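Zgc:56074 (Danio rerio, PDB 3E9D) probably hydrolyses fructose 2,6-bisphosphate and fructose 1,6-bisphosphate, lowering glycolytic flux as a histidine phosphatase of the phosphoglycerate mutase family. Local coordinates at residues A[191-203]-A[235-247]. Residues are numbered along the deposited sequence; the frame is centred on the assembly and turned at random.
Sequences VRHLVEDLQCCLP and RATRIQGVFINRK. With K (potassium ion), chain E.
A single parallel beta bridge joins Cys201 to Gln240, where the chain leaving helix 184-197 runs along 233-246, an outermost strand of the mixed histidine phosphatase sheet. Two backbone hydrogen bonds define it: Cys201 N to Ile239 O, 2.9 Å and nearly straight at 171°, and Gly241 N to Cys201 O, 2.8 Å. Both flank Gln240, whose backbone pairs instead with Ile224 of strand 220-230. Ile239 packs against the turn that follows the helix: with CG1 beside its backbone N (chi1 -56°), CD1 reaches Leu198 CD1 at 3.6 Å, while its CG2 branch meets Cys200 SG at 4.0 Å. Water takes one N-H beside the bridge, accepting from Ile239 N at 2.9 Å and donating only weakly to Gln199 O. On the helix side, the carbonyl oxygens of Val195 and Leu198, with Glu196 O and a water farther out, bind a potassium ion, so the turn that delivers the chain to the strand is also a metal site. Beyond the bridge, Leu202 CD2 lies 4.1 Å from Gly241 CA. The Gln240 side chain bends at chi2 (80°), bringing OE1 against Cys201 CB and NE2 to Gly241 O, a 3.0 Å hydrogen bond; Gly241 O also lies 3.2 Å from Pro203 CD.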
ATOM      1  N   VAL A 191       4.989  -2.910   4.108  1.00 16.51           N
ATOM      2  CA  VAL A 191       5.538  -4.078   3.430  1.00 16.76           C
ATOM      3  C   VAL A 191       6.483  -4.848   4.354  1.00 17.08           C
ATOM      4  O   VAL A 191       6.398  -6.087   4.442  1.00 17.11           O
ATOM      5  CB  VAL A 191       6.242  -3.694   2.085  1.00 17.45           C
ATOM      6  CG1 VAL A 191       7.073  -4.834   1.555  1.00 16.47           C
ATOM      7  CG2 VAL A 191       5.193  -3.283   1.031  1.00 16.47           C
ATOM      8  N   ARG A 192       7.374  -4.132   5.045  1.00 16.64           N
ATOM      9  CA  ARG A 192       8.313  -4.808   5.947  1.00 17.34           C
ATOM     10  C   ARG A 192       7.571  -5.509   7.107  1.00 16.97           C
ATOM     11  O   ARG A 192       7.964  -6.600   7.523  1.00 16.42           O
ATOM     12  CB  ARG A 192       9.388  -3.847   6.508  1.00 17.08           C
ATOM     13  CG  ARG A 192      10.456  -4.609   7.353  1.00 19.19           C
ATOM     14  CD  ARG A 192      11.625  -3.724   7.813  1.00 20.37           C
ATOM     15  NE  ARG A 192      12.576  -3.422   6.742  1.00 21.63           N
ATOM     16  CZ  ARG A 192      13.610  -4.191   6.391  1.00 22.19           C
ATOM     17  NH1 ARG A 192      13.837  -5.359   6.995  1.00 21.63           N
ATOM     18  NH2 ARG A 192      14.416  -3.795   5.408  1.00 20.63           N
ATOM     19  N   HIS A 193       6.512  -4.877   7.621  1.00 16.58           N
ATOM     20  CA  HIS A 193       5.684  -5.514   8.649  1.00 16.93           C
ATOM     21  C   HIS A 193       5.089  -6.852   8.147  1.00 16.84           C
ATOM     22  O   HIS A 193       5.210  -7.883   8.799  1.00 16.92           O
ATOM     23  CB  HIS A 193       4.554  -4.603   9.132  1.00 16.46           C
ATOM     24  CG  HIS A 193       3.615  -5.293  10.078  1.00 18.39           C
ATOM     25  ND1 HIS A 193       4.012  -5.728  11.328  1.00 18.99           N
ATOM     26  CD2 HIS A 193       2.314  -5.654   9.949  1.00 18.46           C
ATOM     27  CE1 HIS A 193       2.991  -6.323  11.926  1.00 18.56           C
ATOM     28  NE2 HIS A 193       1.948  -6.276  11.117  1.00 18.65           N
ATOM     29  N   LEU A 194       4.475  -6.814   6.971  1.00 17.64           N
ATOM     30  CA  LEU A 194       3.906  -8.012   6.346  1.00 18.43           C
ATOM     31  C   LEU A 194       4.940  -9.120   6.141  1.00 18.80           C
ATOM     32  O   LEU A 194       4.691 -10.278   6.488  1.00 19.15           O
ATOM     33  CB  LEU A 194       3.260  -7.647   5.014  1.00 17.92           C
ATOM     34  CG  LEU A 194       1.967  -6.809   5.051  1.00 19.12           C
ATOM     35  CD1 LEU A 194       1.459  -6.592   3.643  1.00 18.93           C
ATOM     36  CD2 LEU A 194       0.858  -7.420   5.932  1.00 14.94           C
ATOM     37  N   VAL A 195       6.117  -8.751   5.632  1.00 18.55           N
ATOM     38  CA  VAL A 195       7.121  -9.736   5.231  1.00 19.27           C
ATOM     39  C   VAL A 195       7.944 -10.262   6.410  1.00 19.88           C
ATOM     40  O   VAL A 195       8.142 -11.472   6.557  1.00 19.99           O
ATOM     41  CB  VAL A 195       8.043  -9.148   4.139  1.00 19.35           C
ATOM     42  CG1 VAL A 195       9.228 -10.068   3.876  1.00 20.15           C
ATOM     43  CG2 VAL A 195       7.222  -8.925   2.847  1.00 18.52           C
ATOM     44  N   GLU A 196       8.412  -9.354   7.255  1.00 20.30           N
ATOM     45  CA  GLU A 196       9.316  -9.693   8.340  1.00 21.26           C
ATOM     46  C   GLU A 196       8.586 -10.033   9.658  1.00 21.58           C
ATOM     47  O   GLU A 196       8.845 -11.082  10.271  1.00 21.59           O
ATOM     48  CB  GLU A 196      10.322  -8.554   8.521  1.00 21.80           C
ATOM     49  CG  GLU A 196      11.661  -8.978   9.033  1.00 25.25           C
ATOM     50  CD  GLU A 196      12.697  -7.865   8.950  1.00 28.05           C
ATOM     51  OE1 GLU A 196      13.879  -8.182   8.647  1.00 28.44           O
ATOM     52  OE2 GLU A 196      12.332  -6.693   9.194  1.00 24.77           O
ATOM     53  N   ASP A 197       7.653  -9.180  10.079  1.00 21.60           N
ATOM     54  CA  ASP A 197       6.980  -9.372  11.374  1.00 21.54           C
ATOM     55  C   ASP A 197       5.983 -10.507  11.354  1.00 21.16           C
ATOM     56  O   ASP A 197       5.769 -11.148  12.366  1.00 21.65           O
ATOM     57  CB  ASP A 197       6.269  -8.094  11.832  1.00 21.97           C
ATOM     58  CG  ASP A 197       7.233  -6.943  12.082  1.00 23.02           C
ATOM     59  OD1 ASP A 197       8.450  -7.192  12.264  1.00 24.72           O
ATOM     60  OD2 ASP A 197       6.768  -5.787  12.082  1.00 23.65           O
ATOM     61  N   LEU A 198       5.358 -10.750  10.213  1.00 20.81           N
ATOM     62  CA  LEU A 198       4.309 -11.772  10.135  1.00 20.28           C
ATOM     63  C   LEU A 198       4.801 -13.025   9.409  1.00 20.57           C
ATOM     64  O   LEU A 198       5.838 -12.980   8.737  1.00 19.68           O
ATOM     65  CB  LEU A 198       3.061 -11.194   9.446  1.00 20.14           C
ATOM     66  CG  LEU A 198       2.487  -9.920  10.112  1.00 20.22           C
ATOM     67  CD1 LEU A 198       1.200  -9.463   9.425  1.00 21.73           C
ATOM     68  CD2 LEU A 198       2.240 -10.111  11.627  1.00 19.46           C
ATOM     69  N   GLN A 199       4.073 -14.134   9.559  1.00 20.52           N
ATOM     70  CA  GLN A 199       4.278 -15.325   8.727  1.00 21.41           C
ATOM     71  C   GLN A 199       3.959 -14.943   7.282  1.00 21.54           C
ATOM     72  O   GLN A 199       2.868 -14.460   6.992  1.00 21.86           O
ATOM     73  CB  GLN A 199       3.409 -16.498   9.219  1.00 21.01           C
ATOM     74  CG  GLN A 199       3.160 -17.624   8.202  1.00 23.34           C
ATOM     75  CD  GLN A 199       4.254 -18.690   8.153  1.00 26.50           C
ATOM     76  OE1 GLN A 199       5.201 -18.688   8.944  1.00 26.53           O
ATOM     77  NE2 GLN A 199       4.118 -19.616   7.214  1.00 28.29           N
ATOM     78  N   CYS A 200       4.909 -15.148   6.375  1.00 21.49           N
ATOM     79  CA  CYS A 200       4.752 -14.643   5.016  1.00 22.73           C
ATOM     80  C   CYS A 200       5.519 -15.503   4.030  1.00 22.88           C
ATOM     81  O   CYS A 200       6.642 -15.931   4.324  1.00 22.30           O
ATOM     82  CB  CYS A 200       5.243 -13.193   4.942  1.00 22.55           C
ATOM     83  SG  CYS A 200       4.842 -12.327   3.361  1.00 27.79           S
ATOM     84  N   CYS A 201       4.913 -15.743   2.867  1.00 23.00           N
ATOM     85  CA  CYS A 201       5.545 -16.473   1.779  1.00 24.04           C
ATOM     86  C   CYS A 201       5.892 -15.503   0.665  1.00 23.15           C
ATOM     87  O   CYS A 201       5.123 -14.590   0.357  1.00 22.67           O
ATOM     88  CB  CYS A 201       4.647 -17.594   1.220  1.00 25.11           C
ATOM     89  SG  CYS A 201       3.847 -18.694   2.476  1.00 33.31           S
ATOM     90  N   LEU A 202       7.060 -15.703   0.073  1.00 21.75           N
ATOM     91  CA  LEU A 202       7.510 -14.895  -1.043  1.00 21.01           C
ATOM     92  C   LEU A 202       7.877 -15.852  -2.180  1.00 20.39           C
ATOM     93  O   LEU A 202       8.492 -16.888  -1.921  1.00 20.56           O
ATOM     94  CB  LEU A 202       8.712 -14.021  -0.637  1.00 21.14           C
ATOM     95  CG  LEU A 202       8.498 -12.830   0.308  1.00 21.62           C
ATOM     96  CD1 LEU A 202       9.812 -12.245   0.703  1.00 21.73           C
ATOM     97  CD2 LEU A 202       7.606 -11.753  -0.319  1.00 21.12           C
ATOM     98  N   PRO A 203       7.520 -15.498  -3.431  1.00 19.67           N
ATOM     99  CA  PRO A 203       7.624 -16.349  -4.620  1.00 19.11           C
ATOM    100  C   PRO A 203       9.068 -16.547  -5.111  1.00 19.23           C
ATOM    101  O   PRO A 203       9.973 -15.831  -4.663  1.00 18.24           O
ATOM    102  CB  PRO A 203       6.799 -15.582  -5.659  1.00 19.45           C
ATOM    103  CG  PRO A 203       6.993 -14.122  -5.260  1.00 20.29           C
ATOM    104  CD  PRO A 203       7.002 -14.148  -3.757  1.00 19.40           C
ATOM    105  N   ARG A 235      -7.664 -13.310  12.180  1.00 28.97           N
ATOM    106  CA  ARG A 235      -6.219 -13.398  12.034  1.00 29.15           C
ATOM    107  C   ARG A 235      -5.881 -13.900  10.641  1.00 27.65           C
ATOM    108  O   ARG A 235      -6.582 -14.751  10.101  1.00 26.22           O
ATOM    109  CB  ARG A 235      -5.646 -14.370  13.076  1.00 29.33           C
ATOM    110  CG  ARG A 235      -5.599 -13.786  14.469  1.00 33.69           C
ATOM    111  CD  ARG A 235      -5.648 -14.876  15.539  1.00 41.35           C
ATOM    112  NE  ARG A 235      -6.058 -14.348  16.841  1.00 46.23           N
ATOM    113  CZ  ARG A 235      -5.260 -13.666  17.658  1.00 49.41           C
ATOM    114  NH1 ARG A 235      -3.997 -13.418  17.311  1.00 50.43           N
ATOM    115  NH2 ARG A 235      -5.726 -13.227  18.824  1.00 51.10           N
ATOM    116  N   ALA A 236      -4.796 -13.375  10.090  1.00 27.35           N
ATOM    117  CA  ALA A 236      -4.222 -13.887   8.855  1.00 28.09           C
ATOM    118  C   ALA A 236      -3.453 -15.164   9.154  1.00 28.46           C
ATOM    119  O   ALA A 236      -2.544 -15.171   9.985  1.00 29.43           O
ATOM    120  CB  ALA A 236      -3.300 -12.852   8.210  1.00 27.65           C
ATOM    121  N   THR A 237      -3.830 -16.248   8.498  1.00 28.58           N
ATOM    122  CA  THR A 237      -3.103 -17.496   8.633  1.00 29.03           C
ATOM    123  C   THR A 237      -2.049 -17.625   7.523  1.00 28.97           C
ATOM    124  O   THR A 237      -1.009 -18.247   7.725  1.00 29.59           O
ATOM    125  CB  THR A 237      -4.031 -18.685   8.565  1.00 28.85           C
ATOM    126  OG1 THR A 237      -4.871 -18.545   7.422  1.00 29.63           O
ATOM    127  CG2 THR A 237      -4.896 -18.769   9.843  1.00 30.12           C
ATOM    128  N   ARG A 238      -2.330 -17.040   6.361  1.00 27.71           N
ATOM    129  CA  ARG A 238      -1.370 -17.034   5.261  1.00 26.61           C
ATOM    130  C   ARG A 238      -1.331 -15.651   4.620  1.00 24.56           C
ATOM    131  O   ARG A 238      -2.372 -15.042   4.398  1.00 23.52           O
ATOM    132  CB  ARG A 238      -1.742 -18.085   4.228  1.00 27.23           C
ATOM    133  CG  ARG A 238      -0.768 -18.175   3.046  1.00 31.14           C
ATOM    134  CD  ARG A 238      -1.113 -19.379   2.187  1.00 37.09           C
ATOM    135  NE  ARG A 238      -1.118 -20.590   3.006  1.00 40.52           N
ATOM    136  CZ  ARG A 238      -1.666 -21.748   2.649  1.00 42.85           C
ATOM    137  NH1 ARG A 238      -2.260 -21.876   1.469  1.00 44.57           N
ATOM    138  NH2 ARG A 238      -1.604 -22.784   3.477  1.00 44.00           N
ATOM    139  N   ILE A 239      -0.119 -15.155   4.380  1.00 23.03           N
ATOM    140  CA  ILE A 239       0.115 -13.939   3.610  1.00 22.14           C
ATOM    141  C   ILE A 239       1.092 -14.329   2.492  1.00 21.68           C
ATOM    142  O   ILE A 239       2.184 -14.858   2.757  1.00 20.78           O
ATOM    143  CB  ILE A 239       0.683 -12.805   4.501  1.00 23.10           C
ATOM    144  CG1 ILE A 239      -0.270 -12.541   5.687  1.00 24.74           C
ATOM    145  CG2 ILE A 239       0.938 -11.533   3.670  1.00 22.07           C
ATOM    146  CD1 ILE A 239       0.289 -11.634   6.765  1.00 27.35           C
ATOM    147  N   GLN A 240       0.686 -14.119   1.246  1.00 20.34           N
ATOM    148  CA  GLN A 240       1.528 -14.458   0.106  1.00 20.20           C
ATOM    149  C   GLN A 240       1.892 -13.181  -0.635  1.00 20.08           C
ATOM    150  O   GLN A 240       1.013 -12.494  -1.168  1.00 19.59           O
ATOM    151  CB  GLN A 240       0.816 -15.440  -0.843  1.00 20.40           C
ATOM    152  CG  GLN A 240       1.537 -15.669  -2.209  1.00 22.32           C
ATOM    153  CD  GLN A 240       2.712 -16.648  -2.118  1.00 22.90           C
ATOM    154  OE1 GLN A 240       2.564 -17.748  -1.596  1.00 25.19           O
ATOM    155  NE2 GLN A 240       3.881 -16.249  -2.630  1.00 23.31           N
ATOM    156  N   GLY A 241       3.185 -12.869  -0.673  1.00 19.30           N
ATOM    157  CA  GLY A 241       3.661 -11.792  -1.522  1.00 19.64           C
ATOM    158  C   GLY A 241       3.584 -12.221  -2.976  1.00 19.22           C
ATOM    159  O   GLY A 241       3.885 -13.361  -3.301  1.00 19.43           O
ATOM    160  N   VAL A 242       3.145 -11.330  -3.855  1.00 18.82           N
ATOM    161  CA  VAL A 242       3.098 -11.653  -5.301  1.00 18.32           C
ATOM    162  C   VAL A 242       4.124 -10.815  -6.067  1.00 18.55           C
ATOM    163  O   VAL A 242       4.988 -11.363  -6.746  1.00 19.04           O
ATOM    164  CB  VAL A 242       1.666 -11.498  -5.889  1.00 18.15           C
ATOM    165  CG1 VAL A 242       1.599 -11.906  -7.365  1.00 17.59           C
ATOM    166  CG2 VAL A 242       0.633 -12.306  -5.051  1.00 16.57           C
ATOM    167  N   PHE A 243       4.036  -9.491  -5.950  1.00 18.26           N
ATOM    168  CA  PHE A 243       5.034  -8.591  -6.529  1.00 18.06           C
ATOM    169  C   PHE A 243       5.106  -7.319  -5.689  1.00 18.68           C
ATOM    170  O   PHE A 243       4.149  -6.988  -4.957  1.00 17.97           O
ATOM    171  CB  PHE A 243       4.787  -8.309  -8.032  1.00 18.19           C
ATOM    172  CG  PHE A 243       3.380  -7.793  -8.367  1.00 18.43           C
ATOM    173  CD1 PHE A 243       3.065  -6.441  -8.221  1.00 16.95           C
ATOM    174  CD2 PHE A 243       2.399  -8.664  -8.858  1.00 18.10           C
ATOM    175  CE1 PHE A 243       1.790  -5.941  -8.561  1.00 16.14           C
ATOM    176  CE2 PHE A 243       1.104  -8.192  -9.203  1.00 18.10           C
ATOM    177  CZ  PHE A 243       0.800  -6.830  -9.053  1.00 18.84           C
ATOM    178  N   ILE A 244       6.252  -6.639  -5.757  1.00 18.07           N
ATOM    179  CA  ILE A 244       6.511  -5.459  -4.929  1.00 18.50           C
ATOM    180  C   ILE A 244       7.068  -4.340  -5.800  1.00 18.82           C
ATOM    181  O   ILE A 244       8.000  -4.560  -6.589  1.00 18.61           O
ATOM    182  CB  ILE A 244       7.545  -5.741  -3.787  1.00 18.97           C
ATOM    183  CG1 ILE A 244       7.157  -6.949  -2.919  1.00 19.54           C
ATOM    184  CG2 ILE A 244       7.793  -4.479  -2.909  1.00 18.52           C
ATOM    185  CD1 ILE A 244       5.996  -6.708  -2.006  1.00 20.86           C
ATOM    186  N   ASN A 245       6.492  -3.149  -5.645  1.00 19.09           N
ATOM    187  CA  ASN A 245       6.947  -1.919  -6.325  1.00 19.42           C
ATOM    188  C   ASN A 245       7.063  -2.041  -7.846  1.00 19.50           C
ATOM    189  O   ASN A 245       7.997  -1.511  -8.460  1.00 19.50           O
ATOM    190  CB  ASN A 245       8.265  -1.433  -5.722  1.00 19.31           C
ATOM    191  CG  ASN A 245       8.133  -1.062  -4.257  1.00 19.93           C
ATOM    192  OD1 ASN A 245       7.023  -0.899  -3.740  1.00 21.61           O
ATOM    193  ND2 ASN A 245       9.269  -0.904  -3.583  1.00 21.31           N
ATOM    194  N   ARG A 246       6.111  -2.754  -8.446  1.00 19.56           N
ATOM    195  CA  ARG A 246       6.078  -2.934  -9.890  1.00 19.85           C
ATOM    196  C   ARG A 246       5.725  -1.604 -10.596  1.00 20.02           C
ATOM    197  O   ARG A 246       4.821  -0.893 -10.180  1.00 18.85           O
ATOM    198  CB  ARG A 246       5.073  -4.031 -10.255  1.00 19.62           C
ATOM    199  CG  ARG A 246       4.925  -4.248 -11.753  1.00 20.40           C
ATOM    200  CD  ARG A 246       3.946  -5.359 -12.074  1.00 20.39           C
ATOM    201  NE  ARG A 246       4.443  -6.689 -11.710  1.00 19.38           N
ATOM    202  CZ  ARG A 246       3.785  -7.820 -11.965  1.00 19.68           C
ATOM    203  NH1 ARG A 246       2.603  -7.778 -12.599  1.00 16.80           N
ATOM    204  NH2 ARG A 246       4.317  -8.996 -11.617  1.00 18.33           N
ATOM    205  N   LYS A 247       6.431  -1.303 -11.679  1.00 20.41           N
ATOM    206  CA  LYS A 247       6.224  -0.048 -12.391  1.00 21.76           C
ATOM    207  C   LYS A 247       6.318  -0.266 -13.907  1.00 21.98           C
ATOM    208  O   LYS A 247       6.766   0.614 -14.642  1.00 22.24           O
ATOM    209  CB  LYS A 247       7.214   1.009 -11.885  1.00 22.08           C
ATOM    210  CG  LYS A 247       8.681   0.552 -11.932  1.00 25.46           C
ATOM    211  CD  LYS A 247       9.677   1.706 -11.760  1.00 31.48           C
ATOM    212  CE  LYS A 247       9.349   2.887 -12.682  1.00 36.30           C
ATOM    213  NZ  LYS A 247      10.484   3.870 -12.833  1.00 40.23           N
TER
HETATM  214  K     K E 268       8.393 -13.521   8.257  1.00 24.00           K
HETATM  215  O   HOH W   1       1.992 -17.119   4.912  1.00 33.94           O
HETATM  216  O   HOH W   2       0.472 -14.944   8.416  1.00 35.19           O
HETATM  217  O   HOH W   3       8.959 -13.647   5.112  1.00 32.24           O